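Local coordinates for protein esterase LipW (Mycobacterium marinum, PDB 3QH4) that probably hydrolyses ester bonds as a serine hydrolase of the alpha/beta hydrolase fold, with strict selectivity for its substrates, at residues P133-D138 and A169-G174; L160-S165 and A173-G178; P195-R200 and T250-G255; E217-M222 and D258-E263; S233-S236 and R240-Q243. All blocks are in the same frame, centred on the assembly; numbering follows the deposited sequence. Where two conformers were deposited one is given.

Contacts 2, 3 and 4 are buried, contact 1 partly so, and all four are mainly apolar; contact 5 lies at the surface and is the polar one. Contacts 1 and 2 share helix 167-181: one joins it to helix 134-148, the other to strand 160-165 of the central sheet. Contact 3 sets the loop after strand 189-193 against strand 250-255, and contact 4 joins the turn before helix 261-273 to helix 216-227; Glu263 ties them, accepting hydrogen bonds from the backbone of Leu197 and Asp198. Contact 5 adds charge, water and proline-guanidinium packing; its Arg240 forms a salt bridge to Asp199 of contact 3, and its Arg241 packs against His177 of contact 2.

Contact 1: P133-D138 and A169-G174; sequences PAALHD and ATLAAG
Leu171 turns CG anti to its own carbonyl carbon (chi1 -54°), and Leu136 turns CG anti to its backbone N (chi1 -180°); these two settings send the leucine branches into the gap between helix 134-148 and helix 167-181. Both methyls of Leu171 reach the opposite helix. CD1 of Leu171 lies 3.8 Å from CB of Ala135, and CD2 of Leu171 is 4.0 Å from that same CB, so the fork of the leucine sits against a single alanine methyl. CD2 of Leu171 also comes within 3.8 Å of the backbone N of Leu136 and 4.2 Å from CB of Leu136. Both helices belong to the alpha/beta hydrolase fold, where they pack beside the central sheet; their short segments approach to 9.7 Å between axes and cross at -57°. Leu136 answers in the other direction: its CD1 lies over the backbone of the second helix, 4.0 Å from O of Leu171 and 4.3 Å from CA of Gly174. Gly174 has no side chain, and the methyl comes down onto the helix backbone. Ala135 and Leu171 are buried, while Leu136 and Gly174 keep some exposure. On the far side of helix 167-181, Ala169 and Ala172 pack on Leu192 of the neighbouring strand, and the side chain of Leu171 also touches the turn that matches a nucleophile elbow.

Contact 2: L160-S165 and A173-G178; sequences LAVAGS and AGLAHG
Val162, in the middle of strand 160-165, points its CB toward the 173-178 part of helix 167-181, and its CA comes closest to that of Ala176, at 6.9 Å. The two branches of the valine divide the helix surface between them. CG1, anti to the carbonyl carbon (chi1 -64°), packs against Leu175, 3.8 Å from its CB and 3.9 Å from its CD1; it therefore meets both the root and one tip of the leucine, whose side chain crosses that of the valine obliquely. CG2 is directed at the next residue of the helix, with CB of Ala176 4.2 Å away. Strand 160-165, helix 167-181 and strand 189-193 form a beta-alpha-beta unit, so the contact presses the connecting helix onto its own first strand. Gly164, Ser166 and Gly168, at the junction of strand and helix, fit the GxSxG nucleophile elbow, consistent with Ser166 serving as the nucleophile. The strand is held from both flanks by backbone hydrogen bonds, Ala161 to Val87 and Val89, Val162 to Phe189 and Leu191. Leu143 of helix 134-148 also touches Val162, and Ile140 of that helix touches Leu175. With aliphatic carbons alone meeting between the two segments, the helix is held on the strand here by shape and burial, without a directional bond.

Contact 3: P195-R200 and T250-G255; sequences PVLDDR and TLITCG
Pro195 brings CG and CD of its ring against Ile252 where, in this alpha/beta hydrolase fold, the chain leaves strand 189-193 and passes beside strand 250-255. This is the tight part. CG of Pro195 lies 3.8 Å from CD1 and 3.9 Å from CG1 of Ile252, with the two side chains crossing at about a right angle. Ile252 extends its longer branch toward the loop because CG1 stands anti to the backbone N (chi1 -179°). Leu197 adds a looser touch, its CD1 4.3 Å from the same terminal methyl of Ile252. Val264 of helix 261-273 packs on both Pro195 and Ile252, so this apolar patch is closed from the helix side as well.

Farther along the loop Asp198 is partly exposed and Arg200 exposed, and their salt bridge stays within the loop without reaching strand 250-255. Asp198 forms an Asx turn, its OD1 accepting from N of Arg200, and the guanidinium of Arg200 grips the carboxylate side-on, with NE to OD1 at 2.9 Å and NH2 to OD2 at 3.0 Å. The NE bond is nearly straight (173°) and uses the syn lone pair of OD1. Back at the buried end, CD of Pro195 rests 3.7 Å from the backbone O of Thr253.

Contact 4: E217-M222 and D258-E263; sequences EAASLM and DPFRDE
Phe260 reaches from the type I turn (Asp258 to Arg261) that leads into helix 261-273 across to helix 216-227. From CB, the CG atom stands anti to the carbonyl carbon (chi1 -56°). CG of Pro259 lies over one ring face, offset toward the rim on the CD2-CE2 side. Farther out, CE1 is 3.7 Å from CB of Ala219 and 3.9 Å from CE of Met222. CZ at the tip meets the same two methyls, at 3.8 Å from CB of Ala219 and 4.0 Å from CE of Met222; both approach the ring obliquely. Met222 comes from the opposite direction, its chain bent at chi3. At the root of the phenylalanine, N of Phe260 donates to OD1 of Asp258 (2.8 Å), a capping bond at the turn. OD2 of Asp258 is hydrogen-bonded to ND1 of His288, consistent with a catalytic triad with Ser166. The ring meets His288 edge-to-face as well as touching helix 216-227, in the stretch linking strand 250-255 to helix 261-273.

Contact 5: S233-S236 and R240-Q243; sequences SPES and RRGQ
Van der Waals packing centres on Pro234, which lies against both arginines of the 240-243 segment. Its CG is 3.7 Å from the backbone O of Arg240, and its CB sits over one face of the Arg241 guanidinium, offset toward the rim and 4.0 Å from CZ of Arg241. Arg241 starts with CG anti to its backbone N (chi1 -177°) and then bends at chi3, which folds the guanidinium back over the proline.

Water-mediated bonding joins the same residues: a water donates to O of Pro234 at 2.7 Å and accepts a weak bond from NH2 of Arg241 at 3.3 Å.

Charge supplies the third kind of interaction. OE2 of Glu235 stands 4.0 Å from NH2 of Arg241, near the guanidinium plane, which is too far for a salt bridge; the carboxylate and guanidinium planes are turned 65° apart. Arg240 sends its own charge elsewhere, to a salt bridge with Asp199.

Both segments belong to the surface loop between helix 216-227 and strand 250-255, and the backbone O of Arg241 accepts a hydrogen bond from NH1 of Arg270. At that distance, and with Glu235 exposed, the attraction between Glu235 and Arg241 is probably modest, leaving the proline packing and a water held firmly by O of Pro234 but weakly by Arg241 as the closer links.

Contact 1: P133-D138 and A169-G174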
loop_
_atom_site.group_PDB
_atom_site.type_symbol
_atom_site.label_atom_id
_atom_site.label_comp_id
_atom_site.label_asym_id
_atom_site.label_seq_id
_atom_site.Cartn_x
_atom_site.Cartn_y
_atom_site.Cartn_z
ATOM N N PRO A 133 12.998 8.177 -8.178
ATOM C CA PRO A 133 11.591 8.439 -7.873
ATOM C C PRO A 133 10.586 7.940 -8.926
ATOM O O PRO A 133 9.540 8.546 -9.061
ATOM C CB PRO A 133 11.564 9.978 -7.851
ATOM C CG PRO A 133 12.510 10.335 -9.029
ATOM C CD PRO A 133 13.603 9.287 -8.963
ATOM N N ALA A 134 10.865 6.863 -9.662
ATOM C CA ALA A 134 10.003 6.516 -10.797
ATOM C C ALA A 134 8.549 6.209 -10.399
ATOM O O ALA A 134 7.607 6.774 -10.949
ATOM C CB ALA A 134 10.617 5.347 -11.615
ATOM N N ALA A 135 8.368 5.315 -9.424
ATOM C CA ALA A 135 7.020 4.947 -8.975
ATOM C C ALA A 135 6.294 6.148 -8.379
ATOM O O ALA A 135 5.094 6.323 -8.598
ATOM C CB ALA A 135 7.072 3.801 -7.946
ATOM N N LEU A 136 6.995 6.969 -7.599
ATOM C CA LEU A 136 6.355 8.150 -7.020
ATOM C C LEU A 136 5.919 9.095 -8.144
ATOM O O LEU A 136 4.808 9.625 -8.124
ATOM C CB LEU A 136 7.326 8.840 -6.074
ATOM C CG LEU A 136 6.794 10.084 -5.383
ATOM C CD1 LEU A 136 5.452 9.802 -4.627
ATOM C CD2 LEU A 136 7.891 10.566 -4.453
ATOM N N HIS A 137 6.770 9.270 -9.158
ATOM C CA HIS A 137 6.361 10.057 -10.314
ATOM C C HIS A 137 5.095 9.507 -10.964
ATOM O O HIS A 137 4.224 10.289 -11.361
ATOM C CB HIS A 137 7.459 10.152 -11.354
ATOM C CG HIS A 137 8.506 11.167 -11.040
ATOM N ND1 HIS A 137 9.769 11.121 -11.599
ATOM C CD2 HIS A 137 8.487 12.251 -10.231
ATOM C CE1 HIS A 137 10.478 12.143 -11.154
ATOM N NE2 HIS A 137 9.725 12.846 -10.328
ATOM N N ASP A 138 5.014 8.180 -11.082
ATOM C CA ASP A 138 3.837 7.534 -11.673
ATOM C C ASP A 138 2.607 7.790 -10.815
ATOM O O ASP A 138 1.532 8.111 -11.341
ATOM C CB ASP A 138 4.052 6.019 -11.809
ATOM C CG ASP A 138 5.122 5.671 -12.856
ATOM O OD1 ASP A 138 5.553 6.572 -13.602
ATOM O OD2 ASP A 138 5.506 4.492 -12.920
ATOM N N ALA A 169 2.117 2.023 0.314
ATOM C CA ALA A 169 1.770 3.047 1.311
ATOM C C ALA A 169 2.856 4.106 1.433
ATOM O O ALA A 169 2.553 5.245 1.721
ATOM C CB ALA A 169 1.418 2.393 2.680
ATOM N N THR A 170 4.102 3.734 1.148
ATOM C CA THR A 170 5.220 4.699 1.107
ATOM C C THR A 170 4.907 5.750 0.051
ATOM O O THR A 170 5.052 6.962 0.293
ATOM C CB THR A 170 6.549 3.987 0.741
ATOM O OG1 THR A 170 6.660 2.754 1.481
ATOM C CG2 THR A 170 7.727 4.892 1.103
ATOM N N LEU A 171 4.461 5.278 -1.108
ATOM C CA LEU A 171 4.111 6.185 -2.208
ATOM C C LEU A 171 2.878 7.028 -1.826
ATOM O O LEU A 171 2.855 8.231 -2.088
ATOM C CB LEU A 171 3.845 5.407 -3.479
ATOM C CG LEU A 171 4.960 4.461 -3.929
ATOM C CD1 LEU A 171 4.461 3.608 -5.134
ATOM C CD2 LEU A 171 6.285 5.219 -4.272
ATOM N N ALA A 172 1.858 6.407 -1.215
ATOM C CA ALA A 172 0.680 7.139 -0.781
ATOM C C ALA A 172 1.059 8.242 0.196
ATOM O O ALA A 172 0.527 9.338 0.132
ATOM C CB ALA A 172 -0.330 6.194 -0.123
ATOM N N ALA A 173 1.997 7.948 1.102
ATOM C CA ALA A 173 2.447 8.958 2.067
ATOM C C ALA A 173 3.130 10.127 1.309
ATOM O O ALA A 173 3.042 11.311 1.713
ATOM C CB ALA A 173 3.420 8.320 3.054
ATOM N N GLY A 174 3.809 9.804 0.212
ATOM C CA GLY A 174 4.407 10.863 -0.627
ATOM C C GLY A 174 3.362 11.763 -1.264
ATOM O O GLY A 174 3.507 12.993 -1.290
#

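Contact 2: L160-S165 and A173-G178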
loop_
_atom_site.group_PDB
_atom_site.type_symbol
_atom_site.label_atom_id
_atom_site.label_comp_id
_atom_site.label_asym_id
_atom_site.label_seq_id
_atom_site.Cartn_x
_atom_site.Cartn_y
_atom_site.Cartn_z
ATOM N N LEU A 160 -10.970 13.430 -2.196
ATOM C CA LEU A 160 -9.865 12.604 -2.692
ATOM C C LEU A 160 -9.038 12.091 -1.528
ATOM O O LEU A 160 -8.582 12.877 -0.677
ATOM C CB LEU A 160 -8.987 13.404 -3.654
ATOM C CG LEU A 160 -7.626 12.796 -4.047
ATOM C CD1 LEU A 160 -7.845 11.671 -5.016
ATOM C CD2 LEU A 160 -6.759 13.918 -4.717
ATOM N N ALA A 161 -8.862 10.762 -1.504
ATOM C CA ALA A 161 -8.031 10.095 -0.505
ATOM C C ALA A 161 -6.890 9.377 -1.232
ATOM O O ALA A 161 -6.969 9.121 -2.443
ATOM C CB ALA A 161 -8.865 9.095 0.305
ATOM N N VAL A 162 -5.841 9.064 -0.484
ATOM C CA VAL A 162 -4.730 8.284 -1.006
ATOM C C VAL A 162 -4.563 7.067 -0.087
ATOM O O VAL A 162 -4.910 7.132 1.098
ATOM C CB VAL A 162 -3.422 9.127 -1.106
ATOM C CG1 VAL A 162 -3.582 10.298 -2.123
ATOM C CG2 VAL A 162 -2.992 9.692 0.266
ATOM N N ALA A 163 -4.087 5.952 -0.637
ATOM C CA ALA A 163 -4.037 4.729 0.128
ATOM C C ALA A 163 -2.978 3.832 -0.458
ATOM O O ALA A 163 -2.638 3.939 -1.651
ATOM C CB ALA A 163 -5.420 4.005 0.092
ATOM N N GLY A 164 -2.464 2.938 0.372
ATOM C CA GLY A 164 -1.554 1.922 -0.160
ATOM C C GLY A 164 -1.318 0.853 0.880
ATOM O O GLY A 164 -1.698 1.020 2.051
ATOM N N SER A 165 -0.625 -0.197 0.460
ATOM C CA SER A 165 -0.183 -1.259 1.357
ATOM C C SER A 165 1.316 -1.373 1.220
ATOM O O SER A 165 1.834 -1.405 0.087
ATOM C CB SER A 165 -0.799 -2.584 0.922
ATOM O OG SER A 165 -0.293 -3.693 1.657
ATOM N N ALA A 173 1.997 7.948 1.102
ATOM C CA ALA A 173 2.447 8.958 2.067
ATOM C C ALA A 173 3.130 10.127 1.309
ATOM O O ALA A 173 3.042 11.311 1.713
ATOM C CB ALA A 173 3.420 8.320 3.054
ATOM N N GLY A 174 3.809 9.804 0.212
ATOM C CA GLY A 174 4.407 10.863 -0.627
ATOM C C GLY A 174 3.362 11.763 -1.264
ATOM O O GLY A 174 3.507 12.993 -1.290
ATOM N N LEU A 175 2.278 11.162 -1.752
ATOM C CA LEU A 175 1.165 11.927 -2.281
ATOM C C LEU A 175 0.558 12.796 -1.172
ATOM O O LEU A 175 0.269 13.969 -1.394
ATOM C CB LEU A 175 0.076 11.020 -2.873
ATOM C CG LEU A 175 0.518 10.092 -4.022
ATOM C CD1 LEU A 175 -0.676 9.278 -4.499
ATOM C CD2 LEU A 175 1.093 10.940 -5.198
ATOM N N ALA A 176 0.365 12.219 0.015
ATOM C CA ALA A 176 -0.167 13.013 1.140
ATOM C C ALA A 176 0.714 14.235 1.452
ATOM O O ALA A 176 0.186 15.320 1.748
ATOM C CB ALA A 176 -0.311 12.149 2.380
ATOM N N HIS A 177 2.034 14.054 1.401
ATOM C CA HIS A 177 2.956 15.175 1.652
ATOM C C HIS A 177 2.846 16.243 0.575
ATOM O O HIS A 177 2.839 17.431 0.897
ATOM C CB HIS A 177 4.415 14.737 1.760
ATOM C CG HIS A 177 5.377 15.867 1.544
ATOM N ND1 HIS A 177 5.489 16.925 2.424
ATOM C CD2 HIS A 177 6.233 16.131 0.526
ATOM C CE1 HIS A 177 6.381 17.785 1.963
ATOM N NE2 HIS A 177 6.861 17.317 0.824
ATOM N N GLY A 178 2.780 15.825 -0.696
ATOM C CA GLY A 178 2.571 16.754 -1.808
ATOM C C GLY A 178 1.288 17.561 -1.687
ATOM O O GLY A 178 1.280 18.777 -1.948
#

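Contact 3: P195-R200 and T250-G255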
loop_
_atom_site.group_PDB
_atom_site.type_symbol
_atom_site.label_atom_id
_atom_site.label_comp_id
_atom_site.label_asym_id
_atom_site.label_seq_id
_atom_site.Cartn_x
_atom_site.Cartn_y
_atom_site.Cartn_z
ATOM N N PRO A 195 2.517 0.054 6.361
ATOM C CA PRO A 195 3.416 0.851 5.496
ATOM C C PRO A 195 4.913 0.675 5.745
ATOM O O PRO A 195 5.367 0.494 6.883
ATOM C CB PRO A 195 3.018 2.296 5.795
ATOM C CG PRO A 195 2.523 2.263 7.268
ATOM C CD PRO A 195 1.777 0.916 7.316
ATOM N N VAL A 196 5.642 0.656 4.648
ATOM C CA VAL A 196 7.084 0.788 4.658
ATOM C C VAL A 196 7.359 2.290 4.838
ATOM O O VAL A 196 6.884 3.092 4.024
ATOM C CB VAL A 196 7.627 0.253 3.316
ATOM C CG1 VAL A 196 9.094 0.635 3.186
ATOM C CG2 VAL A 196 7.434 -1.294 3.280
ATOM N N LEU A 197 8.116 2.672 5.875
ATOM C CA LEU A 197 8.261 4.084 6.229
ATOM C C LEU A 197 9.669 4.581 6.437
ATOM O O LEU A 197 9.921 5.760 6.203
ATOM C CB LEU A 197 7.434 4.397 7.506
ATOM C CG LEU A 197 5.932 4.271 7.307
ATOM C CD1 LEU A 197 5.280 4.347 8.655
ATOM C CD2 LEU A 197 5.442 5.401 6.431
ATOM N N ASP A 198 10.585 3.705 6.845
ATOM C CA ASP A 198 11.872 4.196 7.314
ATOM C C ASP A 198 12.994 3.218 6.989
ATOM O O ASP A 198 12.953 2.053 7.413
ATOM C CB ASP A 198 11.796 4.448 8.829
ATOM C CG ASP A 198 12.883 5.409 9.341
ATOM O OD1 ASP A 198 13.955 5.534 8.727
ATOM O OD2 ASP A 198 12.660 6.068 10.392
ATOM N N ASP A 199 14.000 3.687 6.250
ATOM C CA ASP A 199 15.151 2.823 5.952
ATOM C C ASP A 199 16.034 2.549 7.170
ATOM O O ASP A 199 16.810 1.595 7.182
ATOM C CB ASP A 199 15.999 3.451 4.847
ATOM C CG ASP A 199 16.612 4.747 5.293
ATOM O OD1 ASP A 199 15.831 5.689 5.564
ATOM O OD2 ASP A 199 17.869 4.803 5.363
ATOM N N ARG A 200 15.924 3.378 8.196
ATOM C CA ARG A 200 16.752 3.209 9.389
ATOM C C ARG A 200 16.239 1.991 10.159
ATOM O O ARG A 200 15.059 1.834 10.317
ATOM C CB ARG A 200 16.670 4.478 10.240
ATOM C CG ARG A 200 17.295 5.718 9.508
ATOM C CD ARG A 200 17.064 6.985 10.317
ATOM N NE ARG A 200 15.667 7.390 10.250
ATOM C CZ ARG A 200 15.160 8.517 10.752
ATOM N NH1 ARG A 200 15.941 9.420 11.345
ATOM N NH2 ARG A 200 13.860 8.764 10.624
ATOM N N THR A 250 -5.504 10.253 9.059
ATOM C CA THR A 250 -4.817 9.002 8.715
ATOM C C THR A 250 -5.468 7.789 9.385
ATOM O O THR A 250 -5.924 7.900 10.541
ATOM C CB THR A 250 -3.346 9.107 9.190
ATOM O OG1 THR A 250 -2.709 10.172 8.474
ATOM C CG2 THR A 250 -2.543 7.788 8.946
ATOM N N LEU A 251 -5.534 6.667 8.646
ATOM C CA LEU A 251 -5.719 5.336 9.236
ATOM C C LEU A 251 -4.434 4.602 8.949
ATOM O O LEU A 251 -4.012 4.515 7.791
ATOM C CB LEU A 251 -6.889 4.570 8.617
ATOM C CG LEU A 251 -6.932 3.097 9.043
ATOM C CD1 LEU A 251 -7.269 2.926 10.567
ATOM C CD2 LEU A 251 -7.978 2.352 8.181
ATOM N N ILE A 252 -3.811 4.075 10.001
ATOM C CA ILE A 252 -2.567 3.322 9.824
ATOM C C ILE A 252 -2.664 2.002 10.576
ATOM O O ILE A 252 -3.007 1.975 11.766
ATOM C CB ILE A 252 -1.334 4.209 10.212
ATOM C CG1 ILE A 252 -0.020 3.443 10.011
ATOM C CG2 ILE A 252 -1.417 4.721 11.667
ATOM C CD1 ILE A 252 1.259 4.353 10.186
ATOM N N THR A 253 -2.329 0.901 9.894
ATOM C CA THR A 253 -2.585 -0.421 10.445
ATOM C C THR A 253 -1.349 -1.307 10.259
ATOM O O THR A 253 -0.533 -1.060 9.350
ATOM C CB THR A 253 -3.793 -1.067 9.717
ATOM O OG1 THR A 253 -3.611 -0.984 8.291
ATOM C CG2 THR A 253 -5.107 -0.369 10.099
ATOM N N CYS A 254 -1.174 -2.318 11.122
ATOM C CA CYS A 254 -0.067 -3.262 10.922
ATOM C C CYS A 254 -0.265 -4.490 11.787
ATOM O O CYS A 254 -0.819 -4.378 12.879
ATOM C CB CYS A 254 1.250 -2.577 11.325
ATOM S SG CYS A 254 2.709 -3.402 10.637
ATOM N N GLY A 255 0.163 -5.661 11.292
ATOM C CA GLY A 255 0.213 -6.874 12.134
ATOM C C GLY A 255 1.372 -6.737 13.113
ATOM O O GLY A 255 2.330 -6.040 12.829
#

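Contact 4: E217-M222 and D258-E263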
loop_
_atom_site.group_PDB
_atom_site.type_symbol
_atom_site.label_atom_id
_atom_site.label_comp_id
_atom_site.label_asym_id
_atom_site.label_seq_id
_atom_site.Cartn_x
_atom_site.Cartn_y
_atom_site.Cartn_z
ATOM N N GLU A 217 15.486 -8.803 6.864
ATOM C CA GLU A 217 16.557 -8.932 5.880
ATOM C C GLU A 217 16.084 -8.498 4.495
ATOM O O GLU A 217 16.795 -7.744 3.801
ATOM C CB GLU A 217 17.154 -10.330 5.912
ATOM C CG GLU A 217 17.826 -10.548 7.241
ATOM C CD GLU A 217 18.475 -11.902 7.400
ATOM O OE1 GLU A 217 18.658 -12.630 6.399
ATOM O OE2 GLU A 217 18.814 -12.225 8.557
ATOM N N ALA A 218 14.892 -8.929 4.102
ATOM C CA ALA A 218 14.298 -8.450 2.853
ATOM C C ALA A 218 14.101 -6.931 2.867
ATOM O O ALA A 218 14.249 -6.285 1.843
ATOM C CB ALA A 218 12.960 -9.157 2.575
ATOM N N ALA A 219 13.765 -6.364 4.026
ATOM C CA ALA A 219 13.510 -4.929 4.092
ATOM C C ALA A 219 14.802 -4.149 3.777
ATOM O O ALA A 219 14.771 -3.118 3.072
ATOM C CB ALA A 219 12.925 -4.564 5.453
ATOM N N SER A 220 15.933 -4.673 4.247
ATOM C CA SER A 220 17.219 -4.056 3.945
ATOM C C SER A 220 17.515 -4.075 2.434
ATOM O O SER A 220 17.890 -3.030 1.847
ATOM C CB SER A 220 18.350 -4.720 4.713
ATOM O OG SER A 220 19.583 -4.169 4.272
ATOM N N LEU A 221 17.353 -5.241 1.810
ATOM C CA LEU A 221 17.528 -5.371 0.345
ATOM C C LEU A 221 16.552 -4.467 -0.405
ATOM O O LEU A 221 16.934 -3.811 -1.382
ATOM C CB LEU A 221 17.298 -6.814 -0.108
ATOM C CG LEU A 221 18.500 -7.770 -0.071
ATOM C CD1 LEU A 221 19.177 -7.699 1.240
ATOM C CD2 LEU A 221 18.034 -9.203 -0.354
ATOM N N MET A 222 15.300 -4.443 0.059
ATOM C CA MET A 222 14.245 -3.620 -0.539
ATOM C C MET A 222 14.678 -2.162 -0.658
ATOM O O MET A 222 14.564 -1.565 -1.728
ATOM C CB MET A 222 12.953 -3.729 0.326
ATOM C CG MET A 222 11.833 -2.798 -0.107
ATOM S SD MET A 222 10.549 -2.783 1.156
ATOM C CE MET A 222 11.370 -1.923 2.510
ATOM N N ASP A 258 5.721 -8.342 12.418
ATOM C CA ASP A 258 5.990 -7.679 11.137
ATOM C C ASP A 258 7.201 -6.779 11.381
ATOM O O ASP A 258 7.179 -5.947 12.304
ATOM C CB ASP A 258 4.747 -6.867 10.739
ATOM C CG ASP A 258 4.882 -6.185 9.355
ATOM O OD1 ASP A 258 6.000 -5.811 8.950
ATOM O OD2 ASP A 258 3.841 -5.981 8.683
ATOM N N PRO A 259 8.257 -6.931 10.571
ATOM C CA PRO A 259 9.405 -6.043 10.764
ATOM C C PRO A 259 9.063 -4.549 10.714
ATOM O O PRO A 259 9.779 -3.768 11.338
ATOM C CB PRO A 259 10.364 -6.454 9.622
ATOM C CG PRO A 259 9.395 -6.928 8.501
ATOM C CD PRO A 259 8.381 -7.735 9.332
ATOM N N PHE A 260 7.995 -4.149 10.010
ATOM C CA PHE A 260 7.650 -2.727 9.894
ATOM C C PHE A 260 6.831 -2.216 11.078
ATOM O O PHE A 260 6.507 -1.047 11.137
ATOM C CB PHE A 260 6.919 -2.474 8.579
ATOM C CG PHE A 260 7.717 -2.925 7.392
ATOM C CD1 PHE A 260 8.932 -2.307 7.083
ATOM C CD2 PHE A 260 7.283 -3.985 6.627
ATOM C CE1 PHE A 260 9.713 -2.797 5.981
ATOM C CE2 PHE A 260 8.039 -4.453 5.554
ATOM C CZ PHE A 260 9.237 -3.859 5.235
ATOM N N ARG A 261 6.564 -3.080 12.051
ATOM C CA ARG A 261 5.692 -2.667 13.153
ATOM C C ARG A 261 6.228 -1.442 13.890
ATOM O O ARG A 261 5.481 -0.515 14.186
ATOM C CB ARG A 261 5.533 -3.825 14.152
ATOM C CG ARG A 261 4.744 -3.406 15.411
ATOM C CD ARG A 261 4.967 -4.443 16.488
ATOM N NE ARG A 261 6.296 -4.394 17.102
ATOM C CZ ARG A 261 6.847 -5.446 17.693
ATOM N NH1 ARG A 261 6.229 -6.628 17.658
ATOM N NH2 ARG A 261 8.022 -5.343 18.302
ATOM N N ASP A 262 7.510 -1.445 14.254
ATOM C CA ASP A 262 7.982 -0.305 15.076
ATOM C C ASP A 262 7.996 1.021 14.325
ATOM O O ASP A 262 7.691 2.079 14.894
ATOM C CB ASP A 262 9.375 -0.594 15.656
ATOM C CG ASP A 262 9.338 -1.656 16.754
ATOM O OD1 ASP A 262 8.248 -2.196 17.082
ATOM O OD2 ASP A 262 10.425 -1.974 17.272
ATOM N N GLU A 263 8.347 0.984 13.044
ATOM C CA GLU A 263 8.329 2.278 12.314
ATOM C C GLU A 263 6.885 2.777 12.158
ATOM O O GLU A 263 6.634 3.969 12.150
ATOM C CB GLU A 263 9.096 2.183 10.995
ATOM C CG GLU A 263 8.475 1.304 9.924
ATOM C CD GLU A 263 9.534 0.754 8.997
ATOM O OE1 GLU A 263 9.483 1.094 7.801
ATOM O OE2 GLU A 263 10.437 0.021 9.483
#

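Contact 5: S233-S236 and R240-Q243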
loop_
_atom_site.group_PDB
_atom_site.type_symbol
_atom_site.label_atom_id
_atom_site.label_comp_id
_atom_site.label_asym_id
_atom_site.label_seq_id
_atom_site.Cartn_x
_atom_site.Cartn_y
_atom_site.Cartn_z
ATOM N N SER A 233 16.347 10.560 1.994
ATOM C CA SER A 233 15.907 11.895 2.367
ATOM C C SER A 233 14.428 11.809 2.720
ATOM O O SER A 233 13.816 10.765 2.509
ATOM C CB SER A 233 16.079 12.825 1.168
ATOM O OG SER A 233 15.153 12.443 0.181
ATOM N N PRO A 234 13.847 12.893 3.275
ATOM C CA PRO A 234 12.398 12.849 3.565
ATOM C C PRO A 234 11.549 12.637 2.318
ATOM O O PRO A 234 10.424 12.113 2.418
ATOM C CB PRO A 234 12.127 14.234 4.185
ATOM C CG PRO A 234 13.428 14.572 4.854
ATOM C CD PRO A 234 14.484 14.087 3.866
ATOM N N GLU A 235 12.099 13.005 1.156
ATOM C CA GLU A 235 11.394 12.805 -0.124
ATOM C C GLU A 235 11.310 11.349 -0.562
ATOM O O GLU A 235 10.311 10.944 -1.157
ATOM C CB GLU A 235 11.992 13.662 -1.240
ATOM C CG GLU A 235 11.782 15.192 -1.017
ATOM C CD GLU A 235 12.624 15.760 0.121
ATOM O OE1 GLU A 235 13.817 15.409 0.241
ATOM O OE2 GLU A 235 12.089 16.579 0.892
ATOM N N SER A 236 12.325 10.544 -0.251
ATOM C CA SER A 236 12.247 9.115 -0.581
ATOM C C SER A 236 11.767 8.250 0.581
ATOM O O SER A 236 11.291 7.133 0.381
ATOM C CB SER A 236 13.604 8.597 -1.081
ATOM O OG SER A 236 14.670 8.999 -0.219
ATOM N N ARG A 240 11.558 9.768 7.576
ATOM C CA ARG A 240 12.583 10.793 7.870
ATOM C C ARG A 240 12.079 12.253 7.873
ATOM O O ARG A 240 12.843 13.176 8.252
ATOM C CB ARG A 240 13.788 10.657 6.918
ATOM C CG ARG A 240 14.653 9.428 7.212
ATOM C CD ARG A 240 15.750 9.356 6.154
ATOM N NE ARG A 240 16.675 8.230 6.319
ATOM C CZ ARG A 240 17.867 8.288 6.921
ATOM N NH1 ARG A 240 18.261 9.384 7.547
ATOM N NH2 ARG A 240 18.665 7.224 6.923
ATOM N N ARG A 241 10.827 12.485 7.472
ATOM C CA ARG A 241 10.257 13.847 7.491
ATOM C C ARG A 241 10.136 14.326 8.937
ATOM O O ARG A 241 9.555 13.632 9.777
ATOM C CB ARG A 241 8.885 13.904 6.799
ATOM C CG ARG A 241 8.315 15.328 6.759
ATOM C CD ARG A 241 7.182 15.448 5.769
ATOM N NE ARG A 241 7.573 14.988 4.430
ATOM C CZ ARG A 241 8.459 15.594 3.625
ATOM N NH1 ARG A 241 9.053 16.723 3.978
ATOM N NH2 ARG A 241 8.709 15.082 2.429
ATOM N N GLY A 242 10.722 15.490 9.217
ATOM C CA GLY A 242 10.748 16.044 10.561
ATOM C C GLY A 242 9.390 16.574 10.978
ATOM O O GLY A 242 8.869 16.207 12.037
ATOM N N GLN A 243 8.803 17.404 10.123
ATOM C CA GLN A 243 7.527 18.086 10.461
ATOM C C GLN A 243 6.344 17.432 9.782
ATOM O O GLN A 243 6.230 17.446 8.554
ATOM C CB GLN A 243 7.605 19.562 10.031
ATOM C CG GLN A 243 6.304 20.340 10.259
ATOM C CD GLN A 243 5.905 20.384 11.727
ATOM O OE1 GLN A 243 5.224 19.489 12.225
ATOM N NE2 GLN A 243 6.384 21.401 12.443
HETATM O O HOH W 1 7.835 11.963 1.730
#